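Local coordinates for cryptochrome DASH, chloroplastic/mitochondrial (Arabidopsis thaliana, PDB 2J4D), which repairs cyclobutane pyrimidine dimers in single-stranded DNA as an FAD- and folate-binding photolyase, and may act as a blue-light photoreceptor, at residues Tyr26-Ser31 / Ala57-Trp62; Lys21-Tyr26 / Leu109-Leu114. All blocks are in the same frame, centred on the assembly; numbering follows the deposited sequence.

Contact 1. Residues Tyr26-Ser31 / Ala57-Trp62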
loop_
_atom_site.group_PDB
_atom_site.type_symbol
_atom_site.label_atom_id
_atom_site.label_comp_id
_atom_site.label_asym_id
_atom_site.label_seq_id
_atom_site.Cartn_x
_atom_site.Cartn_y
_atom_site.Cartn_z
ATOM N N TYR A 26 -13.006 0.802 -19.375
ATOM C CA TYR A 26 -12.846 -0.608 -19.034
ATOM C C TYR A 26 -14.141 -1.372 -18.753
ATOM O O TYR A 26 -14.102 -2.521 -18.323
ATOM C CB TYR A 26 -11.906 -0.725 -17.830
ATOM C CG TYR A 26 -10.493 -0.281 -18.149
ATOM C CD1 TYR A 26 -9.588 -1.149 -18.760
ATOM C CD2 TYR A 26 -10.085 1.028 -17.908
ATOM C CE1 TYR A 26 -8.305 -0.717 -19.130
ATOM C CE2 TYR A 26 -8.816 1.469 -18.273
ATOM C CZ TYR A 26 -7.931 0.594 -18.885
ATOM O OH TYR A 26 -6.683 1.043 -19.268
ATOM N N ALA A 27 -15.281 -0.745 -19.014
ATOM C CA ALA A 27 -16.577 -1.379 -18.767
ATOM C C ALA A 27 -16.806 -2.651 -19.585
ATOM O O ALA A 27 -16.347 -2.757 -20.725
ATOM C CB ALA A 27 -17.695 -0.379 -19.044
ATOM N N LEU A 28 -17.511 -3.616 -18.996
ATOM C CA LEU A 28 -17.816 -4.870 -19.680
ATOM C C LEU A 28 -18.841 -4.521 -20.759
ATOM O O LEU A 28 -19.935 -4.060 -20.451
ATOM C CB LEU A 28 -18.431 -5.881 -18.705
ATOM C CG LEU A 28 -18.024 -7.362 -18.758
ATOM C CD1 LEU A 28 -19.196 -8.210 -18.271
ATOM C CD2 LEU A 28 -17.643 -7.784 -20.157
ATOM N N PRO A 29 -18.498 -4.748 -22.038
ATOM C CA PRO A 29 -19.371 -4.458 -23.183
ATOM C C PRO A 29 -20.796 -4.970 -23.016
ATOM O O PRO A 29 -21.766 -4.254 -23.284
ATOM C CB PRO A 29 -18.652 -5.135 -24.348
ATOM C CG PRO A 29 -17.213 -5.061 -23.941
ATOM C CD PRO A 29 -17.279 -5.444 -22.484
ATOM N N SER A 30 -20.920 -6.216 -22.580
ATOM C CA SER A 30 -22.230 -6.810 -22.384
ATOM C C SER A 30 -22.194 -7.946 -21.376
ATOM O O SER A 30 -21.183 -8.631 -21.225
ATOM C CB SER A 30 -22.782 -7.337 -23.711
ATOM O OG SER A 30 -23.995 -8.042 -23.509
ATOM N N SER A 31 -23.313 -8.112 -20.682
ATOM C CA SER A 31 -23.464 -9.165 -19.695
ATOM C C SER A 31 -24.257 -10.284 -20.355
ATOM O O SER A 31 -24.675 -11.223 -19.680
ATOM C CB SER A 31 -24.269 -8.681 -18.485
ATOM O OG SER A 31 -24.146 -7.292 -18.272
ATOM N N ALA A 57 -12.868 -10.596 -7.386
ATOM C CA ALA A 57 -13.772 -11.095 -6.350
ATOM C C ALA A 57 -15.183 -10.581 -6.649
ATOM O O ALA A 57 -16.160 -11.333 -6.583
ATOM C CB ALA A 57 -13.306 -10.635 -4.965
ATOM N N LEU A 58 -15.278 -9.294 -6.977
ATOM C CA LEU A 58 -16.550 -8.668 -7.323
ATOM C C LEU A 58 -17.125 -9.338 -8.570
ATOM O O LEU A 58 -18.315 -9.645 -8.636
ATOM C CB LEU A 58 -16.347 -7.178 -7.601
ATOM C CG LEU A 58 -17.539 -6.410 -8.183
ATOM C CD1 LEU A 58 -18.707 -6.461 -7.214
ATOM C CD2 LEU A 58 -17.141 -4.960 -8.451
ATOM N N TYR A 59 -16.282 -9.566 -9.571
ATOM C CA TYR A 59 -16.774 -10.207 -10.783
ATOM C C TYR A 59 -17.315 -11.615 -10.509
ATOM O O TYR A 59 -18.393 -11.975 -10.986
ATOM C CB TYR A 59 -15.680 -10.306 -11.851
ATOM C CG TYR A 59 -16.220 -10.860 -13.148
ATOM C CD1 TYR A 59 -16.815 -10.022 -14.089
ATOM C CD2 TYR A 59 -16.234 -12.232 -13.388
ATOM C CE1 TYR A 59 -17.414 -10.534 -15.234
ATOM C CE2 TYR A 59 -16.835 -12.755 -14.526
ATOM C CZ TYR A 59 -17.425 -11.899 -15.443
ATOM O OH TYR A 59 -18.051 -12.412 -16.552
ATOM N N LYS A 60 -16.565 -12.413 -9.757
ATOM C CA LYS A 60 -16.990 -13.783 -9.463
ATOM C C LYS A 60 -18.254 -13.816 -8.611
ATOM O O LYS A 60 -19.103 -14.705 -8.767
ATOM C CB LYS A 60 -15.855 -14.548 -8.775
ATOM C CG LYS A 60 -16.164 -16.011 -8.453
ATOM C CD LYS A 60 -16.653 -16.797 -9.668
ATOM C CE LYS A 60 -16.618 -18.307 -9.421
ATOM N NZ LYS A 60 -15.414 -18.954 -10.031
ATOM N N ALA A 61 -18.378 -12.847 -7.713
ATOM C CA ALA A 61 -19.551 -12.752 -6.848
ATOM C C ALA A 61 -20.783 -12.456 -7.704
ATOM O O ALA A 61 -21.837 -13.083 -7.559
ATOM C CB ALA A 61 -19.351 -11.647 -5.831
ATOM N N TRP A 62 -20.636 -11.493 -8.604
ATOM C CA TRP A 62 -21.715 -11.090 -9.491
ATOM C C TRP A 62 -22.149 -12.200 -10.440
ATOM O O TRP A 62 -23.341 -12.440 -10.618
ATOM C CB TRP A 62 -21.276 -9.872 -10.302
ATOM C CG TRP A 62 -22.226 -9.481 -11.390
ATOM C CD1 TRP A 62 -23.421 -8.832 -11.249
ATOM C CD2 TRP A 62 -22.050 -9.699 -12.791
ATOM N NE1 TRP A 62 -23.997 -8.628 -12.483
ATOM C CE2 TRP A 62 -23.177 -9.152 -13.446
ATOM C CE3 TRP A 62 -21.047 -10.305 -13.561
ATOM C CZ2 TRP A 62 -23.330 -9.193 -14.835
ATOM C CZ3 TRP A 62 -21.199 -10.345 -14.946
ATOM C CH2 TRP A 62 -22.333 -9.791 -15.565
#

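Contact 2. Residues Lys21-Tyr26 / Leu109-Leu114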
loop_
_atom_site.group_PDB
_atom_site.type_symbol
_atom_site.label_atom_id
_atom_site.label_comp_id
_atom_site.label_asym_id
_atom_site.label_seq_id
_atom_site.Cartn_x
_atom_site.Cartn_y
_atom_site.Cartn_z
ATOM N N LYS A 21 -14.721 8.584 -17.142
ATOM C CA LYS A 21 -14.130 8.177 -18.418
ATOM C C LYS A 21 -13.358 6.870 -18.278
ATOM O O LYS A 21 -13.419 6.008 -19.153
ATOM C CB LYS A 21 -13.197 9.258 -18.967
ATOM C CG LYS A 21 -13.909 10.550 -19.324
ATOM C CD LYS A 21 -13.130 11.393 -20.329
ATOM C CE LYS A 21 -13.098 10.753 -21.720
ATOM N NZ LYS A 21 -11.939 9.829 -21.920
ATOM N N THR A 22 -12.638 6.716 -17.175
ATOM C CA THR A 22 -11.868 5.499 -16.956
ATOM C C THR A 22 -12.775 4.278 -16.761
ATOM O O THR A 22 -12.542 3.226 -17.361
ATOM C CB THR A 22 -10.917 5.669 -15.751
ATOM O OG1 THR A 22 -10.015 6.750 -16.018
ATOM C CG2 THR A 22 -10.096 4.402 -15.520
ATOM N N PHE A 23 -13.808 4.412 -15.935
ATOM C CA PHE A 23 -14.738 3.301 -15.707
ATOM C C PHE A 23 -15.345 2.916 -17.049
ATOM O O PHE A 23 -15.538 1.743 -17.362
ATOM C CB PHE A 23 -15.849 3.723 -14.734
ATOM C CG PHE A 23 -15.376 3.933 -13.314
ATOM C CD1 PHE A 23 -16.125 4.705 -12.425
ATOM C CD2 PHE A 23 -14.201 3.340 -12.855
ATOM C CE1 PHE A 23 -15.711 4.882 -11.099
ATOM C CE2 PHE A 23 -13.777 3.508 -11.533
ATOM C CZ PHE A 23 -14.534 4.281 -10.654
ATOM N N GLU A 24 -15.633 3.938 -17.840
ATOM C CA GLU A 24 -16.213 3.776 -19.164
ATOM C C GLU A 24 -15.264 2.983 -20.059
ATOM O O GLU A 24 -15.665 2.023 -20.716
ATOM C CB GLU A 24 -16.457 5.164 -19.756
ATOM C CG GLU A 24 -17.636 5.277 -20.681
ATOM C CD GLU A 24 -18.039 6.727 -20.888
ATOM O OE1 GLU A 24 -17.239 7.490 -21.477
ATOM O OE2 GLU A 24 -19.149 7.106 -20.447
ATOM N N ARG A 25 -13.995 3.377 -20.068
ATOM C CA ARG A 25 -13.007 2.707 -20.901
ATOM C C ARG A 25 -12.863 1.213 -20.630
ATOM O O ARG A 25 -12.633 0.437 -21.552
ATOM C CB ARG A 25 -11.632 3.375 -20.756
ATOM C CG ARG A 25 -10.548 2.711 -21.614
ATOM C CD ARG A 25 -9.176 3.352 -21.445
ATOM N NE ARG A 25 -9.178 4.750 -21.863
ATOM C CZ ARG A 25 -9.146 5.780 -21.025
ATOM N NH1 ARG A 25 -9.101 5.567 -19.715
ATOM N NH2 ARG A 25 -9.173 7.019 -21.498
ATOM N N TYR A 26 -13.006 0.802 -19.375
ATOM C CA TYR A 26 -12.846 -0.608 -19.034
ATOM C C TYR A 26 -14.141 -1.372 -18.753
ATOM O O TYR A 26 -14.102 -2.521 -18.323
ATOM C CB TYR A 26 -11.906 -0.725 -17.830
ATOM C CG TYR A 26 -10.493 -0.281 -18.149
ATOM C CD1 TYR A 26 -9.588 -1.149 -18.760
ATOM C CD2 TYR A 26 -10.085 1.028 -17.908
ATOM C CE1 TYR A 26 -8.305 -0.717 -19.130
ATOM C CE2 TYR A 26 -8.816 1.469 -18.273
ATOM C CZ TYR A 26 -7.931 0.594 -18.885
ATOM O OH TYR A 26 -6.683 1.043 -19.268
ATOM N N LEU A 109 -19.940 2.024 -5.725
ATOM C CA LEU A 109 -20.788 0.839 -5.759
ATOM C C LEU A 109 -22.216 1.306 -6.055
ATOM O O LEU A 109 -22.935 0.694 -6.853
ATOM C CB LEU A 109 -20.731 0.095 -4.420
ATOM C CG LEU A 109 -19.443 -0.707 -4.205
ATOM C CD1 LEU A 109 -19.394 -1.234 -2.777
ATOM C CD2 LEU A 109 -19.390 -1.855 -5.201
ATOM N N MET A 110 -22.620 2.404 -5.424
ATOM C CA MET A 110 -23.963 2.921 -5.657
ATOM C C MET A 110 -24.183 3.269 -7.126
ATOM O O MET A 110 -25.272 3.070 -7.663
ATOM C CB MET A 110 -24.222 4.146 -4.784
ATOM C CG MET A 110 -24.282 3.813 -3.308
ATOM S SD MET A 110 -24.640 5.232 -2.285
ATOM C CE MET A 110 -25.378 4.452 -0.902
ATOM N N LYS A 111 -23.149 3.772 -7.789
ATOM C CA LYS A 111 -23.294 4.124 -9.195
ATOM C C LYS A 111 -23.602 2.908 -10.061
ATOM O O LYS A 111 -24.177 3.040 -11.144
ATOM C CB LYS A 111 -22.039 4.836 -9.697
ATOM C CG LYS A 111 -21.742 6.094 -8.900
ATOM C CD LYS A 111 -20.691 6.972 -9.545
ATOM C CE LYS A 111 -19.387 6.234 -9.748
ATOM N NZ LYS A 111 -18.280 7.201 -9.983
ATOM N N ARG A 112 -23.229 1.726 -9.582
ATOM C CA ARG A 112 -23.484 0.497 -10.322
ATOM C C ARG A 112 -24.694 -0.267 -9.772
ATOM O O ARG A 112 -24.886 -1.445 -10.081
ATOM C CB ARG A 112 -22.247 -0.403 -10.300
ATOM C CG ARG A 112 -20.964 0.332 -10.653
ATOM C CD ARG A 112 -20.208 -0.307 -11.798
ATOM N NE ARG A 112 -18.959 0.409 -12.050
ATOM C CZ ARG A 112 -18.073 0.093 -12.993
ATOM N NH1 ARG A 112 -18.285 -0.942 -13.799
ATOM N NH2 ARG A 112 -16.965 0.817 -13.127
ATOM N N GLY A 113 -25.503 0.398 -8.951
ATOM C CA GLY A 113 -26.688 -0.251 -8.406
ATOM C C GLY A 113 -26.525 -1.042 -7.118
ATOM O O GLY A 113 -27.426 -1.781 -6.721
ATOM N N LEU A 114 -25.384 -0.905 -6.455
ATOM C CA LEU A 114 -25.165 -1.630 -5.202
ATOM C C LEU A 114 -24.982 -0.621 -4.084
ATOM O O LEU A 114 -25.383 0.532 -4.201
ATOM C CB LEU A 114 -23.906 -2.507 -5.302
ATOM C CG LEU A 114 -23.911 -3.660 -6.310
ATOM C CD1 LEU A 114 -22.508 -4.238 -6.443
ATOM C CD2 LEU A 114 -24.893 -4.738 -5.855
HETATM O O HOH W 1 -15.958 -0.255 -15.508
#

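Contact 1. Residues Tyr26-Ser31 / Ala57-Trp62
Leu-28 and Ser-31 of the loop after helix 12-26 meet two aromatic side chains on helix 56-63, Tyr-59 and Trp-62. The apolar contacts centre on one methyl group. Leu-28 CD1 lies at the edge of the Tyr-59 ring, close to its plane and 4.2 Å from Tyr-59 CE1. The same methyl also meets the Trp-62 indole obliquely, with Leu-28 CD1 4.4 Å from Trp-62 CZ3. Trp-62 CG is anti to the backbone N (chi1 172°), which sends the six-membered ring out from the helix to the loop. Ser-31 CB meets the edge of that ring in the indole plane, 3.7 Å from Trp-62 CH2, but Ser-31 is poorly ordered. Val-34 and Pro-214 also touch the Trp-62 side chain. Polar ties run to residues beyond the two segments: the backbone of Leu-28 hydrogen-bonds to that of Ile-213, and Trp-62 O accepts from Arg-36 NE. The loop thus lies against a helix that packs on strands 41-46 and 138-142 of the parallel sheet in the photolyase/cryptochrome alpha/beta domain. No hydrogen bond or salt bridge crosses the contact. The 131 Å² buried here rests on van der Waals contact alone and depends on shape fit.

Contact 2. Residues Lys21-Tyr26 / Leu109-Leu114
Phe-23 meets two basic side chains, Lys-111 and Arg-112, at the C-terminal end of helix 92-111. Arg-112 comes closest with one terminal nitrogen: Arg-112 NH2 is 3.5 Å from Phe-23 CG. It reaches the ring obliquely, and the guanidinium plane is turned 65° from the ring plane. Arg-112 CZ is 5.2 Å from the centroid of the Phe-23 ring, so any cation-pi attraction is weak at most. The Lys-111 and Phe-23 side chains cross at about a right angle. The ammonium comes in at the edge, in the ring plane, with Lys-111 NZ 3.6 Å from Phe-23 CE1.

A water joins the two segments. It donates to Phe-23 O at 2.8 Å and accepts from Arg-112 NH2, also at 2.8 Å, lying in the guanidinium plane. The Arg-112 chain bends at chi2 (-125°) and then runs extended, which carries the guanidinium across to helix 12-26. Further bonds position both cations: Arg-112 NH1 donates to Pro-214 O, and Lys-111 NZ to Asn-108 OD1. With an alanine here in place of Phe-23, the ring would be gone, which would probably open a gap beside Arg-112 NH2 and leave Lys-111 NZ without its ring-edge neighbour.

Helix 92-111 ends in a Schellman motif. Leu-114 N reaches Leu-109 O at 3.0 Å, Gly-113 N bonds to Met-110 O, and Gly-113 has the positive phi of the C-prime position. Leu-109 O also accepts from Arg-112 N.

The Arg-112 backbone hydrogen-bonds to Leu-217, and Leu-114 packs on Leu-217 and Thr-220. From helix 12-26, Thr-22 and Tyr-26 pack on helix 299-312. Contact 2 thus joins helix 12-26 to the alpha/beta domain, at the turn between helix 92-111 and strand 117-120.

Overall arrangement
The two contacts lie about 10 Å apart, centre to centre, and their segments overlap at Tyr-26. Their order along the chain is 21-26, 26-31, 57-62, 109-114, so the pairing in contact 1 falls between the two partners of contact 2. The end of helix 12-26 meets the end of helix 92-111, and the loop after it meets helix 56-63. Both partner helices belong to the alpha/beta domain. Helix 56-63 packs on its five-stranded parallel sheet, and helix 92-111 precedes strand 117-120, one edge of that sheet. Pro-214 touches Trp-62 of contact 1 and bonds Arg-112 of contact 2. Both contacts are structural packing, away from the FAD and folate sites.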